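Long-range contacts in glycoside hydrolase, family 11\:clostridium cellulosome enzyme, dockerin type i\:polysaccharide (Clostridium thermocellum, PDB 2C71), which probably removes acetyl groups from xylan as a metal-dependent family 4 carbohydrate esterase, with a fold closely similar to that of peptidoglycan deacetylases: residues 17-22 with 158-163; 141-146 with 169-174. All blocks are in the same frame, centred on the assembly; numbering follows the deposited sequence. Where two conformers were deposited one is given.

Interaction 1 of 2, residues 17-22 with 158-163; sequences NVLTAR and QPEPHP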
ATOM      1  N   ASN A  17      13.374   6.195  -5.597  1.00  5.37           N
ATOM      2  CA  ASN A  17      13.308   7.537  -6.189  1.00  5.33           C
ATOM      3  C   ASN A  17      12.832   7.514  -7.625  1.00  5.85           C
ATOM      4  O   ASN A  17      12.068   8.387  -8.017  1.00  8.96           O
ATOM      5  CB  ASN A  17      14.623   8.251  -6.092  1.00  5.65           C
ATOM      6  CG  ASN A  17      14.964   8.717  -4.697  1.00  6.38           C
ATOM      7  OD1 ASN A  17      16.195   8.683  -4.297  1.00  8.61           O
ATOM      8  ND2 ASN A  17      14.021   9.168  -3.951  1.00  6.09           N
ATOM      9  N   VAL A  18      13.274   6.584  -8.436  1.00  5.15           N
ATOM     10  CA  VAL A  18      12.879   6.524  -9.821  1.00  6.03           C
ATOM     11  C   VAL A  18      11.509   5.898  -9.990  1.00  5.77           C
ATOM     12  O   VAL A  18      10.558   6.507 -10.545  1.00  6.56           O
ATOM     13  CB  VAL A  18      13.926   5.801 -10.697  1.00  7.23           C
ATOM     14  CG1 VAL A  18      13.428   5.744 -12.143  1.00  8.59           C
ATOM     15  CG2 VAL A  18      15.267   6.541 -10.618  1.00  8.59           C
ATOM     16  N   LEU A  19      11.315   4.671  -9.512  1.00  5.49           N
ATOM     17  CA  LEU A  19      10.085   3.946  -9.811  1.00  5.68           C
ATOM     18  C   LEU A  19       8.857   4.530  -9.059  1.00  5.06           C
ATOM     19  O   LEU A  19       7.769   4.583  -9.616  1.00  5.80           O
ATOM     20  CB  LEU A  19      10.205   2.434  -9.526  1.00  5.69           C
ATOM     21  CG  LEU A  19      10.709   1.615 -10.737  1.00  9.77           C
ATOM     22  CD1 LEU A  19      12.111   1.946 -11.138  1.00 12.18           C
ATOM     23  CD2 LEU A  19      10.499   0.138 -10.483  1.00 10.28           C
ATOM     24  N   THR A  20       9.047   4.941  -7.814  1.00  5.05           N
ATOM     25  CA  THR A  20       7.941   5.508  -7.053  1.00  5.30           C
ATOM     26  C   THR A  20       7.494   6.816  -7.666  1.00  5.16           C
ATOM     27  O   THR A  20       6.306   7.141  -7.706  1.00  5.87           O
ATOM     28  CB  THR A  20       8.306   5.649  -5.578  1.00  5.45           C
ATOM     29  OG1 THR A  20       8.687   4.360  -5.068  1.00  5.41           O
ATOM     30  CG2 THR A  20       7.172   6.258  -4.762  1.00  6.52           C
ATOM     31  N   ALA A  21       8.458   7.629  -8.153  1.00  5.41           N
ATOM     32  CA  ALA A  21       8.109   8.894  -8.807  1.00  5.38           C
ATOM     33  C   ALA A  21       7.253   8.661 -10.029  1.00  5.66           C
ATOM     34  O   ALA A  21       6.382   9.484 -10.326  1.00  6.54           O
ATOM     35  CB  ALA A  21       9.336   9.716  -9.137  1.00  6.54           C
ATOM     36  N   ARG A  22       7.439   7.552 -10.753  1.00  5.54           N
ATOM     37  CA  ARG A  22       6.559   7.275 -11.887  1.00  5.93           C
ATOM     38  C   ARG A  22       5.121   7.132 -11.463  1.00  5.64           C
ATOM     39  O   ARG A  22       4.198   7.605 -12.145  1.00  6.75           O
ATOM     40  CB  ARG A  22       7.017   6.025 -12.642  1.00  6.89           C
ATOM     41  CG  ARG A  22       8.364   6.096 -13.248  1.00  7.55           C
ATOM     42  CD  ARG A  22       8.706   4.748 -13.873  1.00  8.89           C
ATOM     43  NE  ARG A  22      10.063   4.811 -14.340  1.00 11.45           N
ATOM     44  CZ  ARG A  22      10.764   3.750 -14.638  1.00 11.18           C
ATOM     45  NH1 ARG A  22      10.267   2.516 -14.447  1.00 11.77           N
ATOM     46  NH2 ARG A  22      11.987   3.915 -15.116  1.00 13.52           N
ATOM     47  N   GLN A 158       9.206  -2.979  -8.416  1.00  6.42           N
ATOM     48  CA  GLN A 158       9.467  -4.385  -8.800  1.00  6.02           C
ATOM     49  C   GLN A 158      10.563  -4.333  -9.842  1.00  5.69           C
ATOM     50  O   GLN A 158      10.773  -3.319 -10.496  1.00  7.17           O
ATOM     51  CB  GLN A 158       8.250  -5.028  -9.455  1.00  7.83           C
ATOM     52  CG  GLN A 158       7.171  -5.472  -8.479  1.00  9.47           C
ATOM     53  CD  GLN A 158       7.623  -6.619  -7.679  1.00  9.60           C
ATOM     54  OE1 GLN A 158       7.864  -7.750  -8.248  1.00 16.85           O
ATOM     55  NE2 GLN A 158       7.714  -6.450  -6.388  1.00 14.47           N
ATOM     56  N   PRO A 159      11.247  -5.466 -10.062  1.00  7.08           N
ATOM     57  CA  PRO A 159      12.146  -5.569 -11.221  1.00  7.22           C
ATOM     58  C   PRO A 159      11.386  -5.268 -12.513  1.00  6.44           C
ATOM     59  O   PRO A 159      10.224  -5.628 -12.665  1.00  8.73           O
ATOM     60  CB  PRO A 159      12.650  -7.033 -11.159  1.00  8.48           C
ATOM     61  CG  PRO A 159      12.527  -7.407  -9.672  1.00  9.63           C
ATOM     62  CD  PRO A 159      11.231  -6.712  -9.260  1.00  8.52           C
ATOM     63  N   GLU A 160      12.096  -4.657 -13.453  1.00  6.91           N
ATOM     64  CA  GLU A 160      11.476  -4.268 -14.726  1.00  7.43           C
ATOM     65  C   GLU A 160      11.576  -5.344 -15.784  1.00  6.83           C
ATOM     66  O   GLU A 160      12.414  -6.245 -15.680  1.00  7.08           O
ATOM     67  CB  GLU A 160      12.055  -2.965 -15.183  1.00  9.29           C
ATOM     68  CG  GLU A 160      11.704  -1.879 -14.164  1.00 12.45           C
ATOM     69  CD  GLU A 160      12.238  -0.520 -14.502  1.00 14.84           C
ATOM     70  OE1 GLU A 160      11.589   0.210 -15.276  1.00 17.00           O
ATOM     71  OE2 GLU A 160      13.303  -0.174 -13.956  1.00 16.34           O
ATOM     72  N   PRO A 161      10.708  -5.308 -16.797  1.00  6.56           N
ATOM     73  CA  PRO A 161       9.617  -4.349 -17.027  1.00  6.65           C
ATOM     74  C   PRO A 161       8.598  -4.280 -15.912  1.00  5.84           C
ATOM     75  O   PRO A 161       8.202  -5.313 -15.389  1.00  7.01           O
ATOM     76  CB  PRO A 161       8.980  -4.801 -18.340  1.00  8.99           C
ATOM     77  CG  PRO A 161      10.004  -5.595 -19.010  1.00 10.60           C
ATOM     78  CD  PRO A 161      10.827  -6.233 -17.931  1.00  7.87           C
ATOM     79  N   HIS A 162       8.159  -3.056 -15.584  1.00  5.90           N
ATOM     80  CA  HIS A 162       7.189  -2.879 -14.534  1.00  5.21           C
ATOM     81  C   HIS A 162       6.172  -1.791 -14.924  1.00  5.03           C
ATOM     82  O   HIS A 162       6.196  -0.678 -14.375  1.00  5.84           O
ATOM     83  CB  HIS A 162       7.848  -2.517 -13.200  1.00  5.61           C
ATOM     84  CG  HIS A 162       6.881  -2.597 -12.066  1.00  5.49           C
ATOM     85  ND1 HIS A 162       6.065  -3.694 -11.800  1.00  7.22           N
ATOM     86  CD2 HIS A 162       6.644  -1.703 -11.089  1.00  4.94           C
ATOM     87  CE1 HIS A 162       5.354  -3.436 -10.708  1.00  5.16           C
ATOM     88  NE2 HIS A 162       5.686  -2.231 -10.264  1.00  7.65           N
ATOM     89  N   PRO A 163       5.255  -2.117 -15.840  1.00  4.70           N
ATOM     90  CA  PRO A 163       4.329  -1.092 -16.367  1.00  5.43           C
ATOM     91  C   PRO A 163       3.116  -0.843 -15.477  1.00  5.27           C
ATOM     92  O   PRO A 163       2.015  -0.540 -15.976  1.00  6.73           O
ATOM     93  CB  PRO A 163       3.914  -1.665 -17.718  1.00  6.58           C
ATOM     94  CG  PRO A 163       3.958  -3.177 -17.471  1.00  7.06           C
ATOM     95  CD  PRO A 163       5.217  -3.350 -16.653  1.00  5.59           C
TER
HETATM   96  O   HOH W   1       7.698   1.429 -13.374  1.00  8.33           O
HETATM   97  O   HOH W   2      14.001   2.388 -14.376  1.00 19.04           O
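L19 reaches from helix 17-30 to the loop 158-163 and divides its two methyls between different partners. L19 CD2 lies 3.5 Å from the backbone O of Q158 and also approaches the H162 ring obliquely, while L19 CD1 faces the carboxylate of E160, 3.7 Å from OE2. Next along the helix, T20 turns elsewhere: its OG1 is hydrogen-bonded to OD2 of D156 and to the backbone N of D16. One turn after V18 comes R22, extended from CG to NE, which carries its guanidinium out to meet E160 coming from the opposite direction. NH1 of R22 donates to OE1 of E160 at 2.8 Å in a nearly straight salt bridge (171°). The acceptor lies in the guanidinium plane, yet the donor stands above the carboxylate plane, the two flat groups being turned 58° apart. One water links NH1 of R22 to the backbone O of H162; a second donates to OE2 of E160 and accepts weakly from NH2 of R22. CD1 of L19 also lies over one guanidinium face, toward its rim. On the loop side, Q158 CB covers one face of the H162 ring, whose NE2 is bound to H155 O. The contact joins helix 17-30 to the loop following strand 151-155 at the surface of the NodB-homology fold, near the magnesium site; the side chain of Q158 comes within about 6 Å of the metal.

Interaction 2 of 2, residues 141-146 with 169-174; sequences AVINGV and DIIIPT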
ATOM      1  N   ALA A 141      -7.077  -6.712 -14.758  1.00  5.88           N
ATOM      2  CA  ALA A 141      -7.146  -7.496 -13.529  1.00  6.26           C
ATOM      3  C   ALA A 141      -7.769  -6.687 -12.397  1.00  6.44           C
ATOM      4  O   ALA A 141      -8.581  -7.201 -11.628  1.00  8.45           O
ATOM      5  CB  ALA A 141      -5.760  -7.984 -13.134  1.00  6.99           C
ATOM      6  N   VAL A 142      -7.385  -5.419 -12.301  1.00  6.12           N
ATOM      7  CA  VAL A 142      -7.936  -4.525 -11.289  1.00  6.89           C
ATOM      8  C   VAL A 142      -9.398  -4.201 -11.575  1.00  7.27           C
ATOM      9  O   VAL A 142     -10.259  -4.360 -10.709  1.00  8.85           O
ATOM     10  CB  VAL A 142      -7.136  -3.212 -11.199  1.00  6.06           C
ATOM     11  CG1 VAL A 142      -7.846  -2.221 -10.289  1.00  7.20           C
ATOM     12  CG2 VAL A 142      -5.724  -3.484 -10.704  1.00  6.80           C
ATOM     13  N   ILE A 143      -9.672  -3.748 -12.794  1.00  7.07           N
ATOM     14  CA  ILE A 143     -11.015  -3.222 -13.144  1.00  8.36           C
ATOM     15  C   ILE A 143     -12.081  -4.294 -13.020  1.00  8.42           C
ATOM     16  O   ILE A 143     -13.200  -3.999 -12.590  1.00 10.89           O
ATOM     17  CB  ILE A 143     -10.965  -2.618 -14.527  1.00  9.80           C
ATOM     18  CG1 ILE A 143     -10.124  -1.335 -14.537  1.00  9.31           C
ATOM     19  CG2 ILE A 143     -12.380  -2.517 -15.167  1.00 13.34           C
ATOM     20  CD1 ILE A 143      -9.678  -0.949 -15.912  1.00 12.45           C
ATOM     21  N   ASN A 144     -11.778  -5.522 -13.391  1.00  7.72           N
ATOM     22  CA  ASN A 144     -12.755  -6.594 -13.304  1.00  8.51           C
ATOM     23  C   ASN A 144     -12.938  -7.162 -11.920  1.00 10.07           C
ATOM     24  O   ASN A 144     -13.926  -7.816 -11.694  1.00 14.87           O
ATOM     25  CB  ASN A 144     -12.458  -7.640 -14.410  1.00 10.14           C
ATOM     26  CG  ASN A 144     -12.665  -7.073 -15.811  1.00  9.54           C
ATOM     27  OD1 ASN A 144     -13.847  -6.844 -16.242  1.00 12.82           O
ATOM     28  ND2 ASN A 144     -11.608  -6.860 -16.542  1.00 10.87           N
ATOM     29  N   GLY A 145     -12.038  -6.896 -10.985  1.00  8.98           N
ATOM     30  CA  GLY A 145     -12.096  -7.399  -9.632  1.00  9.63           C
ATOM     31  C   GLY A 145     -12.652  -6.438  -8.615  1.00  9.16           C
ATOM     32  O   GLY A 145     -13.080  -6.873  -7.564  1.00 12.38           O
ATOM     33  N   VAL A 146     -12.617  -5.149  -8.899  0.50  7.76           N
ATOM     34  CA  VAL A 146     -13.030  -4.206  -7.881  0.50  7.49           C
ATOM     35  C   VAL A 146     -14.540  -4.241  -7.646  0.50  8.08           C
ATOM     36  O   VAL A 146     -15.349  -4.495  -8.525  0.50  8.89           O
ATOM     37  CB  VAL A 146     -12.622  -2.760  -8.179  0.50  7.27           C
ATOM     38  CG1 VAL A 146     -11.111  -2.543  -8.073  0.50  6.80           C
ATOM     39  CG2 VAL A 146     -13.209  -2.270  -9.419  0.50  6.98           C
ATOM     40  N   ASP A 169      -3.123   4.580 -16.132  1.00  6.37           N
ATOM     41  CA  ASP A 169      -3.796   5.349 -17.213  1.00  6.80           C
ATOM     42  C   ASP A 169      -5.076   4.736 -17.700  1.00  6.91           C
ATOM     43  O   ASP A 169      -5.861   5.447 -18.344  1.00  7.61           O
ATOM     44  CB  ASP A 169      -2.871   5.579 -18.411  1.00  7.59           C
ATOM     45  CG  ASP A 169      -1.769   6.566 -18.120  1.00  8.38           C
ATOM     46  OD1 ASP A 169      -2.041   7.660 -17.550  1.00 10.76           O
ATOM     47  OD2 ASP A 169      -0.614   6.257 -18.487  1.00 11.33           O
ATOM     48  N   ILE A 170      -5.295   3.433 -17.459  1.00  6.52           N
ATOM     49  CA  ILE A 170      -6.546   2.749 -17.727  1.00  6.57           C
ATOM     50  C   ILE A 170      -7.376   2.651 -16.455  1.00  6.27           C
ATOM     51  O   ILE A 170      -8.574   2.966 -16.455  1.00  7.12           O
ATOM     52  CB  ILE A 170      -6.313   1.373 -18.345  1.00  6.76           C
ATOM     53  CG1 ILE A 170      -5.571   1.499 -19.663  1.00  9.60           C
ATOM     54  CG2 ILE A 170      -7.614   0.615 -18.504  1.00  9.00           C
ATOM     55  CD1 ILE A 170      -4.988   0.180 -20.164  1.00 10.29           C
ATOM     56  N   ILE A 171      -6.772   2.177 -15.360  1.00  5.96           N
ATOM     57  CA  ILE A 171      -7.518   1.967 -14.116  1.00  5.56           C
ATOM     58  C   ILE A 171      -8.237   3.214 -13.648  1.00  6.01           C
ATOM     59  O   ILE A 171      -9.424   3.139 -13.282  1.00  6.68           O
ATOM     60  CB  ILE A 171      -6.565   1.448 -13.013  1.00  5.57           C
ATOM     61  CG1 ILE A 171      -6.021   0.042 -13.360  1.00  5.81           C
ATOM     62  CG2 ILE A 171      -7.254   1.443 -11.670  1.00  7.33           C
ATOM     63  CD1 ILE A 171      -4.804  -0.350 -12.543  1.00  6.54           C
ATOM     64  N   ILE A 172      -7.510   4.323 -13.538  1.00  6.24           N
ATOM     65  CA  ILE A 172      -8.097   5.511 -12.904  1.00  6.00           C
ATOM     66  C   ILE A 172      -9.281   6.052 -13.741  1.00  6.85           C
ATOM     67  O   ILE A 172     -10.384   6.212 -13.211  1.00  7.56           O
ATOM     68  CB  ILE A 172      -7.021   6.517 -12.492  1.00  6.96           C
ATOM     69  CG1 ILE A 172      -6.189   5.944 -11.349  1.00  7.12           C
ATOM     70  CG2 ILE A 172      -7.721   7.846 -12.095  1.00  9.02           C
ATOM     71  CD1 ILE A 172      -4.913   6.719 -11.057  1.00  8.73           C
ATOM     72  N   PRO A 173      -9.084   6.316 -15.040  1.00  7.43           N
ATOM     73  CA  PRO A 173     -10.252   6.807 -15.824  1.00  8.08           C
ATOM     74  C   PRO A 173     -11.415   5.825 -15.852  1.00  8.11           C
ATOM     75  O   PRO A 173     -12.577   6.231 -15.780  1.00  9.11           O
ATOM     76  CB  PRO A 173      -9.646   7.079 -17.189  1.00  8.84           C
ATOM     77  CG  PRO A 173      -8.188   7.322 -16.946  1.00  9.58           C
ATOM     78  CD  PRO A 173      -7.842   6.403 -15.832  1.00  7.25           C
ATOM     79  N   THR A 174     -11.128   4.518 -15.967  1.00  7.57           N
ATOM     80  CA  THR A 174     -12.205   3.547 -16.070  1.00  7.71           C
ATOM     81  C   THR A 174     -13.007   3.515 -14.778  1.00  7.76           C
ATOM     82  O   THR A 174     -14.248   3.583 -14.813  1.00  9.10           O
ATOM     83  CB  THR A 174     -11.699   2.127 -16.366  1.00  8.35           C
ATOM     84  OG1 THR A 174     -11.115   2.095 -17.660  1.00  9.35           O
ATOM     85  CG2 THR A 174     -12.825   1.089 -16.298  1.00 10.27           C
TER
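I143 projects from helix 135-145 toward helix 164-177, and its atoms meet T174 and I170 in turn. From CB the chain splits: CG2 of I143 lies 3.8 Å from CG2 of T174, and CG1 of I143 passes the same T174 CG2 at 4.0 Å. With CG1 anti to the carbonyl carbon (chi1 -69°) and the chain then extended, CD1 reaches in between I170 and T174, which lie one turn apart. There I143 CD1 stands 3.7 Å from CG2 of I170 and equally close to CB of T174, and the I143 side chain crosses those of both residues at about a right angle. Beside it, V142 lays CG2 against CD1 of I171, again at 3.7 Å, while its CG1 meets I171 CG2. The two helix segments run roughly parallel, 25° apart, with axes 9.8 Å from each other at closest approach. T174 keeps its hydroxyl within its own helix: OG1 of T174 donates to I170 O at 2.9 Å, from above the carbonyl plane, and T174 N bonds to the same oxygen. That bond satisfies the one polar side-chain group at the interface, so what crosses between the helices is aliphatic carbon packing, a cohesion resting on shape and burial rather than on directed bonds.

How the interactions relate
Both contacts involve what follows strand 151-155: interaction 1 uses the loop that leads into helix 164-177, and interaction 2 uses that helix itself, so the two pack successive parts of one region against different neighbours, helix 17-30 and helix 135-145. They do not touch; their centres are 19 Å apart. Interaction 1 lies at the surface and mixes charge, water and a single leucine, whereas interaction 2 is buried and carried by aliphatic groups. Helix 17-30 also joins helix 164-177 directly, through salt bridges from K26 and K29, farther along it, to D169 at the start of the 169-174 segment.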